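PDB 3VK9: glutathione S-transferase delta from Bombyx mori, which probably conjugates glutathione to electrophilic compounds as a homodimeric delta-class glutathione transferase. Local coordinates for residues 70-75 / 83-88; 100-105 / 162-167. One frame throughout, in Å; residues are numbered along the deposited sequence.

Interaction 1. Residues 70-75 / 83-88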
ATOM      1  N   ILE A  70      -3.162   4.834  -9.409  1.00 10.03           N
ATOM      2  CA  ILE A  70      -3.287   5.219 -10.816  1.00  8.73           C
ATOM      3  C   ILE A  70      -3.904   4.078 -11.639  1.00 14.52           C
ATOM      4  O   ILE A  70      -4.797   4.298 -12.474  1.00 12.15           O
ATOM      5  CB  ILE A  70      -1.912   5.569 -11.434  1.00  8.83           C
ATOM      6  CG1 ILE A  70      -1.331   6.844 -10.820  1.00 13.89           C
ATOM      7  CG2 ILE A  70      -2.022   5.654 -12.977  1.00 11.55           C
ATOM      8  CD1 ILE A  70       0.177   7.105 -11.161  1.00  8.39           C
ATOM      9  N   ILE A  71      -3.422   2.858 -11.424  1.00  8.81           N
ATOM     10  CA  ILE A  71      -3.892   1.742 -12.239  1.00  6.80           C
ATOM     11  C   ILE A  71      -5.363   1.433 -11.975  1.00 10.64           C
ATOM     12  O   ILE A  71      -6.103   1.098 -12.898  1.00  8.87           O
ATOM     13  CB  ILE A  71      -3.004   0.460 -12.108  1.00 12.56           C
ATOM     14  CG1 ILE A  71      -3.093  -0.132 -10.697  1.00 15.12           C
ATOM     15  CG2 ILE A  71      -1.552   0.774 -12.494  1.00 12.52           C
ATOM     16  CD1 ILE A  71      -2.082  -1.241 -10.398  1.00 13.06           C
ATOM     17  N   THR A  72      -5.799   1.545 -10.729  1.00 11.11           N
ATOM     18  CA  THR A  72      -7.218   1.317 -10.464  1.00 10.16           C
ATOM     19  C   THR A  72      -8.021   2.512 -10.984  1.00 10.17           C
ATOM     20  O   THR A  72      -9.126   2.334 -11.494  1.00 12.89           O
ATOM     21  CB  THR A  72      -7.518   1.026  -8.989  1.00  6.34           C
ATOM     22  OG1 THR A  72      -7.161   2.156  -8.179  1.00  9.40           O
ATOM     23  CG2 THR A  72      -6.750  -0.227  -8.502  1.00  7.81           C
ATOM     24  N   TYR A  73      -7.458   3.721 -10.884  1.00  8.67           N
ATOM     25  CA  TYR A  73      -8.111   4.904 -11.462  1.00 10.69           C
ATOM     26  C   TYR A  73      -8.373   4.794 -12.980  1.00 14.89           C
ATOM     27  O   TYR A  73      -9.439   5.163 -13.456  1.00 10.93           O
ATOM     28  CB  TYR A  73      -7.291   6.165 -11.206  1.00 12.85           C
ATOM     29  CG  TYR A  73      -7.807   7.402 -11.933  1.00 10.56           C
ATOM     30  CD1 TYR A  73      -9.000   8.021 -11.542  1.00 15.46           C
ATOM     31  CD2 TYR A  73      -7.093   7.972 -12.995  1.00 11.84           C
ATOM     32  CE1 TYR A  73      -9.468   9.172 -12.173  1.00 11.91           C
ATOM     33  CE2 TYR A  73      -7.569   9.146 -13.654  1.00 12.11           C
ATOM     34  CZ  TYR A  73      -8.754   9.727 -13.231  1.00 13.55           C
ATOM     35  OH  TYR A  73      -9.245  10.867 -13.839  1.00 14.25           O
ATOM     36  N   LEU A  74      -7.388   4.300 -13.727  1.00 16.60           N
ATOM     37  CA  LEU A  74      -7.520   4.112 -15.177  1.00 14.83           C
ATOM     38  C   LEU A  74      -8.676   3.187 -15.550  1.00 14.08           C
ATOM     39  O   LEU A  74      -9.418   3.461 -16.501  1.00 13.97           O
ATOM     40  CB  LEU A  74      -6.203   3.602 -15.794  1.00 10.30           C
ATOM     41  CG  LEU A  74      -5.034   4.597 -15.701  1.00 13.78           C
ATOM     42  CD1 LEU A  74      -3.748   3.979 -16.235  1.00 15.88           C
ATOM     43  CD2 LEU A  74      -5.349   5.903 -16.431  1.00 12.21           C
ATOM     44  N   VAL A  75      -8.824   2.092 -14.801  1.00 11.73           N
ATOM     45  CA  VAL A  75      -9.937   1.185 -15.009  1.00 14.90           C
ATOM     46  C   VAL A  75     -11.264   1.824 -14.597  1.00 14.82           C
ATOM     47  O   VAL A  75     -12.225   1.759 -15.355  1.00 15.16           O
ATOM     48  CB  VAL A  75      -9.748  -0.167 -14.259  1.00 15.56           C
ATOM     49  CG1 VAL A  75     -10.913  -1.076 -14.532  1.00 13.34           C
ATOM     50  CG2 VAL A  75      -8.446  -0.828 -14.653  1.00 11.80           C
ATOM     51  N   SER A  83     -12.811  -6.858 -16.308  1.00 15.56           N
ATOM     52  CA  SER A  83     -12.243  -7.976 -15.554  1.00 11.35           C
ATOM     53  C   SER A  83     -10.877  -7.607 -14.961  1.00 11.49           C
ATOM     54  O   SER A  83     -10.406  -8.242 -14.032  1.00 12.90           O
ATOM     55  CB  SER A  83     -12.108  -9.213 -16.458  1.00 12.58           C
ATOM     56  OG  SER A  83     -11.172  -8.967 -17.497  1.00 17.68           O
ATOM     57  N   LEU A  84     -10.241  -6.567 -15.491  1.00 12.72           N
ATOM     58  CA  LEU A  84      -8.973  -6.113 -14.922  1.00 12.80           C
ATOM     59  C   LEU A  84      -9.130  -5.530 -13.522  1.00 11.75           C
ATOM     60  O   LEU A  84      -8.157  -5.430 -12.793  1.00  9.64           O
ATOM     61  CB  LEU A  84      -8.319  -5.052 -15.799  1.00 15.90           C
ATOM     62  CG  LEU A  84      -7.812  -5.458 -17.171  1.00 18.51           C
ATOM     63  CD1 LEU A  84      -7.722  -4.210 -18.041  1.00 19.30           C
ATOM     64  CD2 LEU A  84      -6.460  -6.158 -17.056  1.00 15.15           C
ATOM     65  N   TYR A  85     -10.338  -5.100 -13.170  1.00 13.09           N
ATOM     66  CA  TYR A  85     -10.593  -4.573 -11.827  1.00  7.07           C
ATOM     67  C   TYR A  85     -12.080  -4.728 -11.533  1.00  8.57           C
ATOM     68  O   TYR A  85     -12.833  -3.754 -11.552  1.00 13.46           O
ATOM     69  CB  TYR A  85     -10.136  -3.106 -11.712  1.00  7.63           C
ATOM     70  CG  TYR A  85     -10.048  -2.580 -10.289  1.00 10.20           C
ATOM     71  CD1 TYR A  85      -9.374  -3.299  -9.293  1.00 11.99           C
ATOM     72  CD2 TYR A  85     -10.607  -1.347  -9.941  1.00 13.60           C
ATOM     73  CE1 TYR A  85      -9.283  -2.821  -7.992  1.00  6.20           C
ATOM     74  CE2 TYR A  85     -10.514  -0.854  -8.635  1.00  6.85           C
ATOM     75  CZ  TYR A  85      -9.853  -1.597  -7.672  1.00  9.76           C
ATOM     76  OH  TYR A  85      -9.763  -1.116  -6.386  1.00  7.84           O
ATOM     77  N   PRO A  86     -12.517  -5.978 -11.311  1.00 18.16           N
ATOM     78  CA  PRO A  86     -13.949  -6.302 -11.236  1.00 21.59           C
ATOM     79  C   PRO A  86     -14.655  -5.529 -10.118  1.00 13.82           C
ATOM     80  O   PRO A  86     -14.062  -5.307  -9.061  1.00 12.35           O
ATOM     81  CB  PRO A  86     -13.952  -7.814 -10.954  1.00 18.15           C
ATOM     82  CG  PRO A  86     -12.606  -8.094 -10.373  1.00 18.68           C
ATOM     83  CD  PRO A  86     -11.671  -7.162 -11.086  1.00 15.53           C
ATOM     84  N   GLU A  87     -15.900  -5.127 -10.365  1.00 10.34           N
ATOM     85  CA  GLU A  87     -16.704  -4.381  -9.392  1.00 14.78           C
ATOM     86  C   GLU A  87     -17.271  -5.230  -8.242  1.00 18.93           C
ATOM     87  O   GLU A  87     -17.592  -4.699  -7.162  1.00 15.16           O
ATOM     88  CB  GLU A  87     -17.856  -3.679 -10.106  1.00 22.49           C
ATOM     89  CG  GLU A  87     -17.416  -2.601 -11.087  1.00 29.93           C
ATOM     90  CD  GLU A  87     -18.593  -1.903 -11.736  1.00 28.65           C
ATOM     91  OE1 GLU A  87     -19.295  -2.547 -12.547  1.00 24.30           O
ATOM     92  OE2 GLU A  87     -18.824  -0.719 -11.415  1.00 37.75           O
ATOM     93  N   ASP A  88     -17.438  -6.532  -8.463  1.00 11.93           N
ATOM     94  CA  ASP A  88     -17.915  -7.370  -7.376  1.00 13.04           C
ATOM     95  C   ASP A  88     -17.019  -7.159  -6.163  1.00 16.47           C
ATOM     96  O   ASP A  88     -15.808  -7.322  -6.256  1.00 14.23           O
ATOM     97  CB  ASP A  88     -17.899  -8.848  -7.733  1.00 12.61           C
ATOM     98  CG  ASP A  88     -18.230  -9.723  -6.537  1.00 12.52           C
ATOM     99  OD1 ASP A  88     -19.419  -9.844  -6.208  1.00 13.75           O
ATOM    100  OD2 ASP A  88     -17.304 -10.272  -5.914  1.00 18.61           O
TER

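Interaction 2. Residues 100-105 / 162-167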
ATOM      1  N   TYR A 100      -1.955  -4.251  -1.926  1.00  6.72           N
ATOM      2  CA  TYR A 100      -1.337  -3.893  -0.653  1.00 11.23           C
ATOM      3  C   TYR A 100      -0.205  -4.846  -0.253  1.00 10.76           C
ATOM      4  O   TYR A 100       0.802  -4.422   0.318  1.00 13.85           O
ATOM      5  CB  TYR A 100      -2.394  -3.730   0.439  1.00  6.09           C
ATOM      6  CG  TYR A 100      -3.170  -2.468   0.217  1.00 11.70           C
ATOM      7  CD1 TYR A 100      -2.588  -1.232   0.511  1.00 11.03           C
ATOM      8  CD2 TYR A 100      -4.451  -2.490  -0.339  1.00  6.05           C
ATOM      9  CE1 TYR A 100      -3.255  -0.060   0.299  1.00 13.40           C
ATOM     10  CE2 TYR A 100      -5.141  -1.294  -0.566  1.00 10.14           C
ATOM     11  CZ  TYR A 100      -4.525  -0.088  -0.237  1.00  6.32           C
ATOM     12  OH  TYR A 100      -5.142   1.111  -0.438  1.00  6.50           O
ATOM     13  N   PHE A 101      -0.356  -6.118  -0.597  1.00 11.60           N
ATOM     14  CA  PHE A 101       0.728  -7.088  -0.446  1.00  7.80           C
ATOM     15  C   PHE A 101       1.947  -6.648  -1.260  1.00  6.01           C
ATOM     16  O   PHE A 101       3.082  -6.699  -0.791  1.00 10.40           O
ATOM     17  CB  PHE A 101       0.260  -8.464  -0.916  1.00 10.34           C
ATOM     18  CG  PHE A 101       1.371  -9.464  -1.079  1.00  8.33           C
ATOM     19  CD1 PHE A 101       1.961 -10.070   0.041  1.00  8.22           C
ATOM     20  CD2 PHE A 101       1.802  -9.839  -2.350  1.00 11.60           C
ATOM     21  CE1 PHE A 101       2.977 -11.014  -0.110  1.00 10.81           C
ATOM     22  CE2 PHE A 101       2.825 -10.774  -2.513  1.00  6.66           C
ATOM     23  CZ  PHE A 101       3.414 -11.359  -1.381  1.00 11.07           C
ATOM     24  N   ASP A 102       1.697  -6.232  -2.496  1.00  9.87           N
ATOM     25  CA  ASP A 102       2.748  -5.752  -3.381  1.00  9.59           C
ATOM     26  C   ASP A 102       3.534  -4.573  -2.769  1.00 11.12           C
ATOM     27  O   ASP A 102       4.755  -4.663  -2.572  1.00 12.05           O
ATOM     28  CB  ASP A 102       2.164  -5.360  -4.746  1.00  9.08           C
ATOM     29  CG  ASP A 102       3.237  -4.892  -5.725  1.00 18.54           C
ATOM     30  OD1 ASP A 102       4.352  -5.486  -5.700  1.00 15.26           O
ATOM     31  OD2 ASP A 102       2.961  -3.938  -6.498  1.00 12.53           O
ATOM     32  N   ILE A 103       2.853  -3.478  -2.445  1.00 12.96           N
ATOM     33  CA  ILE A 103       3.569  -2.308  -1.923  1.00  7.09           C
ATOM     34  C   ILE A 103       4.177  -2.524  -0.516  1.00  6.58           C
ATOM     35  O   ILE A 103       5.330  -2.178  -0.275  1.00  6.90           O
ATOM     36  CB  ILE A 103       2.691  -1.032  -1.923  1.00 10.92           C
ATOM     37  CG1 ILE A 103       3.548   0.196  -1.577  1.00 10.10           C
ATOM     38  CG2 ILE A 103       1.503  -1.187  -0.966  1.00  9.70           C
ATOM     39  CD1 ILE A 103       2.848   1.553  -1.789  1.00  7.78           C
ATOM     40  N   GLY A 104       3.400  -3.096   0.395  1.00  6.57           N
ATOM     41  CA  GLY A 104       3.793  -3.174   1.796  1.00  9.93           C
ATOM     42  C   GLY A 104       4.674  -4.349   2.162  1.00 14.18           C
ATOM     43  O   GLY A 104       5.378  -4.330   3.174  1.00 10.99           O
ATOM     44  N   THR A 105       4.646  -5.378   1.331  1.00 10.59           N
ATOM     45  CA  THR A 105       5.385  -6.584   1.648  1.00 13.66           C
ATOM     46  C   THR A 105       6.414  -6.956   0.587  1.00 15.50           C
ATOM     47  O   THR A 105       7.613  -6.874   0.842  1.00  9.71           O
ATOM     48  CB  THR A 105       4.443  -7.781   1.908  1.00 14.67           C
ATOM     49  OG1 THR A 105       3.571  -7.468   3.006  1.00 12.63           O
ATOM     50  CG2 THR A 105       5.246  -9.051   2.241  1.00 13.37           C
ATOM     51  N   ILE A 162       3.840  -8.100 -11.223  1.00  8.51           N
ATOM     52  CA  ILE A 162       4.851  -8.567 -12.142  1.00  8.09           C
ATOM     53  C   ILE A 162       5.895  -7.491 -12.373  1.00 10.98           C
ATOM     54  O   ILE A 162       7.068  -7.796 -12.501  1.00 10.02           O
ATOM     55  CB  ILE A 162       4.295  -9.180 -13.462  1.00  9.24           C
ATOM     56  CG1 ILE A 162       5.384 -10.057 -14.101  1.00 12.91           C
ATOM     57  CG2 ILE A 162       3.846  -8.103 -14.423  1.00  8.91           C
ATOM     58  CD1 ILE A 162       4.872 -11.081 -15.077  1.00 18.94           C
ATOM     59  N   ALA A 163       5.485  -6.220 -12.361  1.00 15.36           N
ATOM     60  CA  ALA A 163       6.460  -5.143 -12.476  1.00 11.82           C
ATOM     61  C   ALA A 163       7.454  -5.204 -11.315  1.00 17.82           C
ATOM     62  O   ALA A 163       8.662  -5.007 -11.504  1.00 16.25           O
ATOM     63  CB  ALA A 163       5.780  -3.780 -12.535  1.00 10.77           C
ATOM     64  N   SER A 164       6.948  -5.487 -10.117  1.00 12.89           N
ATOM     65  CA  SER A 164       7.823  -5.687  -8.950  1.00 11.25           C
ATOM     66  C   SER A 164       8.692  -6.949  -9.078  1.00  9.98           C
ATOM     67  O   SER A 164       9.924  -6.864  -9.085  1.00 13.80           O
ATOM     68  CB  SER A 164       6.992  -5.757  -7.672  1.00  8.46           C
ATOM     69  OG  SER A 164       6.285  -4.551  -7.480  1.00 12.45           O
ATOM     70  N   VAL A 165       8.045  -8.108  -9.190  1.00 10.12           N
ATOM     71  CA  VAL A 165       8.750  -9.398  -9.287  1.00 10.12           C
ATOM     72  C   VAL A 165       9.804  -9.451 -10.389  1.00 16.74           C
ATOM     73  O   VAL A 165      10.913  -9.951 -10.171  1.00 14.42           O
ATOM     74  CB  VAL A 165       7.790 -10.602  -9.478  1.00  7.78           C
ATOM     75  CG1 VAL A 165       8.597 -11.878  -9.704  1.00  8.79           C
ATOM     76  CG2 VAL A 165       6.846 -10.764  -8.272  1.00 10.09           C
ATOM     77  N   SER A 166       9.471  -8.936 -11.570  1.00 13.79           N
ATOM     78  CA  SER A 166      10.461  -8.889 -12.647  1.00  8.76           C
ATOM     79  C   SER A 166      11.730  -8.111 -12.245  1.00 12.12           C
ATOM     80  O   SER A 166      12.846  -8.517 -12.578  1.00 14.76           O
ATOM     81  CB  SER A 166       9.846  -8.358 -13.960  1.00 11.70           C
ATOM     82  OG  SER A 166       9.488  -6.979 -13.885  1.00 10.77           O
ATOM     83  N   SER A 167      11.567  -7.010 -11.512  1.00  9.36           N
ATOM     84  CA  SER A 167      12.726  -6.242 -11.059  1.00 13.59           C
ATOM     85  C   SER A 167      13.758  -7.101 -10.302  1.00 17.54           C
ATOM     86  O   SER A 167      14.937  -6.755 -10.254  1.00 17.32           O
ATOM     87  CB  SER A 167      12.296  -5.060 -10.187  1.00 16.66           C
ATOM     88  OG  SER A 167      11.240  -4.352 -10.790  1.00 17.74           O
TER

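Interaction 1. Residues 70-75 / 83-88
The methyl CG2 of Thr72 sits over one face of the Tyr85 ring. It lies 3.7 Å from the ring centroid, 21° off the normal and shifted toward the rim, which makes a CH-pi contact. The nearest ring atom is CZ of Tyr85, 3.5 Å from CG2 of Thr72. CB of Thr72 stands over the same face near its rim, 3.6 Å from CE2 of Tyr85. Chi1 of 63° turns OG1 of Thr72 between N and the carbonyl carbon, which leaves CG2 beside N and over the ring. At the root of the tyrosine, CG1 of Val75 meets CB of Tyr85 at 3.6 Å. CG2 of Val75 only grazes CB of Leu84, at 4.4 Å. The phenol end of Tyr85 is held elsewhere, by a hydrogen bond from its OH to OD1 of Asp96, and Arg92 makes a cation-pi contact with the ring. An alanine in place of Tyr85 would probably leave the Thr72 methyl without its aromatic partner and Asp96 without the phenol OH. This buried apolar contact lays the linker of a glutathione transferase, between the thioredoxin-like N-terminal domain and the helical C-terminal domain, against the last helix of the former, 67-78.

Interaction 2. Residues 100-105 / 162-167
Asp102 and Ser164 lie on two helical segments that come nearest at this pair, with CA of Asp102 7.5 Å from CA of Ser164. Segment 100-105 includes a wider pi-type turn at 102-105. The backbones stay apart, and side chains bridge the gap. OG of Ser164 donates a hydrogen bond to OD1 of Asp102, 2.8 Å away, and uses the syn lone pair of that oxygen. CG of Asp102 stands anti to the backbone N (chi1 -178°), and this extends the carboxylate from its helix toward the serine. The other oxygen, OD2, takes a salt bridge from Arg68 and a hydrogen bond from OG of Ser160. Both oxygens of this buried carboxylate therefore have partners, which probably fixes its rotation. This polar chain from Arg68 to Ser164 is consistent with the buried network near the glutathione site of delta-class enzymes. Within 162-167, OG of Ser166 bonds O of Ile162 at 2.9 Å, and OG of Ser167 bonds O of Ala163 at 2.8 Å. Tyr107 packs on both Asp102 and Ser164. In the helical C-terminal domain, the contact joins helix 89-119 to helix 156-167. Helix 126-142 packs on Phe101 and Val165, while helices 179-191 and 195-213 pack against Ile162 and Ser166.

How the interactions relate
Both segments of interaction 1 precede those of interaction 2 in the chain. Their centres are about 17 Å apart, and their nearest atoms are about 7 Å apart. Helix 89-119 links them. It starts just after the loop of interaction 1, meets that contact through Asp96 and Arg92, and carries segment 100-105 of interaction 2. Helix 156-167 is also common ground, since Val156 packs on Val75 and Tyr85 while Ser164 belongs to interaction 2. Arg68, on helix 67-78, reaches Asp102. Interaction 1 thus lies at the domain junction and interaction 2 near the chain centre. Both adjoin the dimer interface: Tyr73 bonds Lys90 of the second subunit, and Tyr100 stacks on Tyr100 of the second subunit.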